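Local coordinates for outer membrane protein Omp121 (Bacteroides thetaiotaomicron, PDB 5FQ8), which probably serves as a TonB-dependent receptor that moves nutrients across the bacterial outer membrane, and carries bound calcium and magnesium ions, at residues E178-L189 against S972-K983. Residues are numbered along the deposited sequence; the frame is centred on the assembly and turned at random.
Sequences EYNGGVQWSTVL and SSRRFGFNLMVK. With C8E ((hydroxyethyloxy)tri(ethyloxy)octane), chain O.
Trp185 and Phe976 form a hydrogen-bonded pair where strands 178-188 and 973-983 run antiparallel, the first strand of the transmembrane beta-barrel meeting the last and so closing the cylinder. Paired backbone N-H and C=O groups join Tyr179 to Val982, Gly181 to Leu980, Val183 to Phe978, Trp185 to Phe976 and Thr187 to Arg974; Leu189 N to Ser972 O adds one more. Packing is close around Phe976. With chi1 at 53°, its CG sits between the backbone N and the carbonyl carbon, which swings the ring across to the neighbouring strand, where Trp185 CB makes an off-centre CH-pi contact 4.2 Å from the ring centroid. Thr187 OG1 lies in the ring plane at its edge, 4.0 Å from Phe976 CE1. C7 of the bound C8E detergent covers the opposite face from Trp185 O, centred 3.6 Å above the Phe976 ring plane. With the ring cut back to an alanine, Trp185 CB and the detergent tail would probably lose the surface between them, leaving a gap on the outer wall. Leu189 CD1 lies over one face of the Arg974 guanidinium, offset toward its rim, 3.4 Å from Arg974 NH1, the side chains crossing at about a right angle. Gly977 lets its CA approach Gln184 CA to 3.7 Å; any CB on it would strike Val183 O. Gln184 NE2 lies 3.7 Å from Arg975 CB, the two side chains pointing the same way with their flat ends 12° from parallel, while Gln184 OE1 bonds Tyr934 of strand 928-941. The far end is looser: Glu178 OE1 and Lys983 NZ form a long salt bridge of 3.8 Å. Mostly apolar groups (Val183, Trp185, Phe976, Phe978, Leu980) line the membrane-facing side, with Thr187 and Arg974 toward the Leu189 end, whereas Glu178, Asn180, Gln184 and Arg975 turn toward the plug-holding interior. Eleven cross-strand backbone hydrogen bonds, against a single long salt bridge, imply a seam closed chiefly by the main chain.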
loop_
_atom_site.group_PDB
_atom_site.type_symbol
_atom_site.label_atom_id
_atom_site.label_comp_id
_atom_site.label_asym_id
_atom_site.label_seq_id
_atom_site.Cartn_x
_atom_site.Cartn_y
_atom_site.Cartn_z
ATOM N N GLU B 178 -4.460 -41.319 -23.074
ATOM C CA GLU B 178 -5.444 -41.601 -22.037
ATOM C C GLU B 178 -6.156 -40.322 -21.638
ATOM O O GLU B 178 -5.510 -39.349 -21.264
ATOM C CB GLU B 178 -4.779 -42.217 -20.818
ATOM C CG GLU B 178 -5.730 -42.518 -19.693
ATOM C CD GLU B 178 -5.022 -43.052 -18.491
ATOM O OE1 GLU B 178 -3.841 -43.424 -18.629
ATOM O OE2 GLU B 178 -5.641 -43.090 -17.409
ATOM N N TYR B 179 -7.475 -40.326 -21.719
ATOM C CA TYR B 179 -8.299 -39.203 -21.301
ATOM C C TYR B 179 -9.108 -39.577 -20.071
ATOM O O TYR B 179 -9.623 -40.686 -19.985
ATOM C CB TYR B 179 -9.230 -38.781 -22.408
ATOM C CG TYR B 179 -10.315 -37.819 -21.999
ATOM C CD1 TYR B 179 -10.018 -36.513 -21.655
ATOM C CD2 TYR B 179 -11.641 -38.205 -21.999
ATOM C CE1 TYR B 179 -11.006 -35.629 -21.304
ATOM C CE2 TYR B 179 -12.637 -37.329 -21.659
ATOM C CZ TYR B 179 -12.316 -36.041 -21.308
ATOM O OH TYR B 179 -13.314 -35.162 -20.959
ATOM N N ASN B 180 -9.199 -38.658 -19.111
ATOM C CA ASN B 180 -10.113 -38.785 -17.983
ATOM C C ASN B 180 -10.976 -37.538 -17.937
ATOM O O ASN B 180 -10.452 -36.424 -17.879
ATOM C CB ASN B 180 -9.365 -38.956 -16.664
ATOM C CG ASN B 180 -8.677 -40.285 -16.556
ATOM O OD1 ASN B 180 -9.268 -41.265 -16.129
ATOM N ND2 ASN B 180 -7.413 -40.328 -16.937
ATOM N N GLY B 181 -12.284 -37.720 -17.972
ATOM C CA GLY B 181 -13.201 -36.606 -17.932
ATOM C C GLY B 181 -14.170 -36.781 -16.789
ATOM O O GLY B 181 -14.807 -37.820 -16.672
ATOM N N GLY B 182 -14.287 -35.782 -15.919
ATOM C CA GLY B 182 -15.018 -35.943 -14.687
ATOM C C GLY B 182 -16.004 -34.817 -14.463
ATOM O O GLY B 182 -15.898 -33.738 -15.027
ATOM N N VAL B 183 -16.961 -35.103 -13.597
ATOM C CA VAL B 183 -18.024 -34.186 -13.223
ATOM C C VAL B 183 -18.452 -34.568 -11.822
ATOM O O VAL B 183 -18.632 -35.748 -11.535
ATOM C CB VAL B 183 -19.202 -34.268 -14.209
ATOM C CG1 VAL B 183 -20.446 -33.792 -13.560
ATOM C CG2 VAL B 183 -18.921 -33.453 -15.435
ATOM N N GLN B 184 -18.579 -33.600 -10.926
ATOM C CA GLN B 184 -18.960 -33.987 -9.574
ATOM C C GLN B 184 -19.634 -32.839 -8.855
ATOM O O GLN B 184 -19.335 -31.676 -9.096
ATOM C CB GLN B 184 -17.769 -34.489 -8.753
ATOM C CG GLN B 184 -16.977 -33.422 -8.116
ATOM C CD GLN B 184 -16.148 -33.926 -6.970
ATOM O OE1 GLN B 184 -15.531 -34.975 -7.050
ATOM N NE2 GLN B 184 -16.118 -33.164 -5.888
ATOM N N TRP B 185 -20.562 -33.192 -7.980
ATOM C CA TRP B 185 -21.330 -32.243 -7.201
ATOM C C TRP B 185 -20.918 -32.306 -5.741
ATOM O O TRP B 185 -20.505 -33.353 -5.242
ATOM C CB TRP B 185 -22.815 -32.536 -7.316
ATOM C CG TRP B 185 -23.346 -32.333 -8.636
ATOM C CD1 TRP B 185 -24.019 -31.258 -9.079
ATOM C CD2 TRP B 185 -23.246 -33.223 -9.727
ATOM N NE1 TRP B 185 -24.356 -31.412 -10.390
ATOM C CE2 TRP B 185 -23.889 -32.625 -10.809
ATOM C CE3 TRP B 185 -22.676 -34.477 -9.897
ATOM C CZ2 TRP B 185 -23.986 -33.234 -12.038
ATOM C CZ3 TRP B 185 -22.775 -35.080 -11.117
ATOM C CH2 TRP B 185 -23.424 -34.460 -12.171
ATOM N N SER B 186 -21.063 -31.184 -5.049
ATOM C CA SER B 186 -20.875 -31.144 -3.607
ATOM C C SER B 186 -22.101 -30.522 -2.963
ATOM O O SER B 186 -22.588 -29.494 -3.434
ATOM C CB SER B 186 -19.616 -30.375 -3.241
ATOM O OG SER B 186 -19.469 -29.203 -4.016
ATOM N N THR B 187 -22.628 -31.180 -1.930
ATOM C CA THR B 187 -23.680 -30.632 -1.094
ATOM C C THR B 187 -23.264 -30.668 0.374
ATOM O O THR B 187 -22.362 -31.404 0.777
ATOM C CB THR B 187 -24.984 -31.382 -1.250
ATOM O OG1 THR B 187 -24.797 -32.711 -0.769
ATOM C CG2 THR B 187 -25.406 -31.401 -2.680
ATOM N N VAL B 188 -23.966 -29.874 1.181
ATOM C CA VAL B 188 -23.546 -29.631 2.555
ATOM C C VAL B 188 -23.807 -30.858 3.417
ATOM O O VAL B 188 -24.879 -31.467 3.354
ATOM C CB VAL B 188 -24.259 -28.385 3.099
ATOM C CG1 VAL B 188 -25.754 -28.565 3.027
ATOM C CG2 VAL B 188 -23.808 -28.101 4.494
ATOM N N LEU B 189 -22.822 -31.217 4.241
ATOM C CA LEU B 189 -22.748 -32.525 4.887
ATOM C C LEU B 189 -23.330 -32.558 6.285
ATOM O O LEU B 189 -24.021 -33.516 6.634
ATOM C CB LEU B 189 -21.297 -32.994 4.965
ATOM C CG LEU B 189 -21.060 -34.283 5.742
ATOM C CD1 LEU B 189 -21.737 -35.415 5.039
ATOM C CD2 LEU B 189 -19.586 -34.570 5.875
ATOM N N SER B 972 -18.497 -28.401 6.148
ATOM C CA SER B 972 -17.910 -29.400 5.273
ATOM C C SER B 972 -18.959 -29.929 4.316
ATOM O O SER B 972 -20.163 -29.793 4.531
ATOM C CB SER B 972 -17.296 -30.542 6.068
ATOM O OG SER B 972 -18.278 -31.450 6.518
ATOM N N SER B 973 -18.497 -30.509 3.229
ATOM C CA SER B 973 -19.412 -30.905 2.178
ATOM C C SER B 973 -19.344 -32.399 1.933
ATOM O O SER B 973 -18.413 -33.090 2.345
ATOM C CB SER B 973 -19.124 -30.162 0.872
ATOM O OG SER B 973 -17.871 -30.541 0.346
ATOM N N ARG B 974 -20.372 -32.866 1.248
ATOM C CA ARG B 974 -20.500 -34.233 0.760
ATOM C C ARG B 974 -20.266 -34.211 -0.744
ATOM O O ARG B 974 -20.919 -33.447 -1.454
ATOM C CB ARG B 974 -21.902 -34.742 1.074
ATOM C CG ARG B 974 -22.020 -36.143 1.397
ATOM C CD ARG B 974 -23.439 -36.551 1.147
ATOM N NE ARG B 974 -24.396 -35.841 1.989
ATOM C CZ ARG B 974 -24.736 -36.232 3.209
ATOM N NH1 ARG B 974 -24.181 -37.306 3.729
ATOM N NH2 ARG B 974 -25.618 -35.545 3.907
ATOM N N ARG B 975 -19.339 -35.018 -1.237
ATOM C CA ARG B 975 -18.981 -34.961 -2.650
ATOM C C ARG B 975 -19.256 -36.280 -3.365
ATOM O O ARG B 975 -19.023 -37.355 -2.812
ATOM C CB ARG B 975 -17.523 -34.560 -2.801
ATOM C CG ARG B 975 -17.250 -33.189 -2.259
ATOM C CD ARG B 975 -15.780 -32.888 -2.206
ATOM N NE ARG B 975 -15.061 -33.692 -1.224
ATOM C CZ ARG B 975 -14.986 -33.404 0.071
ATOM N NH1 ARG B 975 -15.602 -32.339 0.551
ATOM N NH2 ARG B 975 -14.298 -34.184 0.890
ATOM N N PHE B 976 -19.735 -36.185 -4.608
ATOM C CA PHE B 976 -20.128 -37.356 -5.391
ATOM C C PHE B 976 -20.155 -37.020 -6.878
ATOM O O PHE B 976 -20.732 -36.009 -7.274
ATOM C CB PHE B 976 -21.497 -37.880 -4.948
ATOM C CG PHE B 976 -22.595 -36.845 -4.935
ATOM C CD1 PHE B 976 -22.834 -36.081 -3.812
ATOM C CD2 PHE B 976 -23.414 -36.670 -6.028
ATOM C CE1 PHE B 976 -23.853 -35.147 -3.794
ATOM C CE2 PHE B 976 -24.432 -35.740 -6.018
ATOM C CZ PHE B 976 -24.655 -34.977 -4.899
ATOM N N GLY B 977 -19.574 -37.881 -7.704
ATOM C CA GLY B 977 -19.600 -37.605 -9.124
ATOM C C GLY B 977 -19.405 -38.816 -10.019
ATOM O O GLY B 977 -19.550 -39.961 -9.595
ATOM N N PHE B 978 -19.082 -38.525 -11.282
ATOM C CA PHE B 978 -18.802 -39.509 -12.317
ATOM C C PHE B 978 -17.467 -39.206 -12.977
ATOM O O PHE B 978 -17.000 -38.076 -12.972
ATOM C CB PHE B 978 -19.891 -39.529 -13.388
ATOM C CG PHE B 978 -21.198 -40.047 -12.895
ATOM C CD1 PHE B 978 -21.329 -41.368 -12.516
ATOM C CD2 PHE B 978 -22.292 -39.218 -12.810
ATOM C CE1 PHE B 978 -22.528 -41.856 -12.055
ATOM C CE2 PHE B 978 -23.495 -39.692 -12.351
ATOM C CZ PHE B 978 -23.617 -41.018 -11.968
ATOM N N ASN B 979 -16.857 -40.233 -13.560
ATOM C CA ASN B 979 -15.600 -40.093 -14.279
ATOM C C ASN B 979 -15.593 -41.047 -15.459
ATOM O O ASN B 979 -15.946 -42.217 -15.314
ATOM C CB ASN B 979 -14.395 -40.389 -13.390
ATOM C CG ASN B 979 -13.072 -40.245 -14.134
ATOM O OD1 ASN B 979 -12.840 -39.252 -14.808
ATOM N ND2 ASN B 979 -12.205 -41.234 -14.005
ATOM N N LEU B 980 -15.178 -40.553 -16.616
ATOM C CA LEU B 980 -15.045 -41.357 -17.818
ATOM C C LEU B 980 -13.574 -41.474 -18.159
ATOM O O LEU B 980 -12.870 -40.471 -18.206
ATOM C CB LEU B 980 -15.827 -40.732 -18.964
ATOM C CG LEU B 980 -15.751 -41.429 -20.309
ATOM C CD1 LEU B 980 -15.912 -42.894 -20.102
ATOM C CD2 LEU B 980 -16.830 -40.919 -21.239
ATOM N N MET B 981 -13.104 -42.693 -18.366
ATOM C CA MET B 981 -11.728 -42.946 -18.757
ATOM C C MET B 981 -11.723 -43.600 -20.125
ATOM O O MET B 981 -12.559 -44.448 -20.413
ATOM C CB MET B 981 -11.028 -43.821 -17.758
ATOM C CG MET B 981 -9.569 -43.959 -17.996
ATOM S SD MET B 981 -9.125 -45.429 -18.867
ATOM C CE MET B 981 -7.681 -45.909 -17.956
ATOM N N VAL B 982 -10.810 -43.169 -20.984
ATOM C CA VAL B 982 -10.827 -43.539 -22.393
ATOM C C VAL B 982 -9.398 -43.717 -22.862
ATOM O O VAL B 982 -8.699 -42.734 -23.094
ATOM C CB VAL B 982 -11.530 -42.463 -23.239
ATOM C CG1 VAL B 982 -11.508 -42.851 -24.672
ATOM C CG2 VAL B 982 -12.952 -42.235 -22.778
ATOM N N LYS B 983 -8.937 -44.949 -22.997
ATOM C CA LYS B 983 -7.597 -45.175 -23.516
ATOM C C LYS B 983 -7.624 -45.225 -25.037
ATOM O O LYS B 983 -8.534 -45.799 -25.634
ATOM C CB LYS B 983 -7.000 -46.465 -22.958
ATOM C CG LYS B 983 -5.904 -46.253 -21.922
ATOM C CD LYS B 983 -5.127 -47.537 -21.643
ATOM C CE LYS B 983 -3.980 -47.331 -20.653
ATOM N NZ LYS B 983 -4.461 -47.090 -19.260
HETATM C C1 C8E O . -21.466 -43.915 -5.749
HETATM C C2 C8E O . -21.868 -43.215 -4.458
HETATM C C3 C8E O . -22.959 -42.173 -4.691
HETATM C C4 C8E O . -23.321 -41.467 -3.388
HETATM C C5 C8E O . -24.613 -40.660 -3.464
HETATM C C6 C8E O . -24.402 -39.249 -2.916
HETATM C C7 C8E O . -25.649 -38.379 -3.035
HETATM C C8 C8E O . -26.185 -38.029 -1.655
HETATM O O9 C8E O . -27.207 -37.067 -1.754
#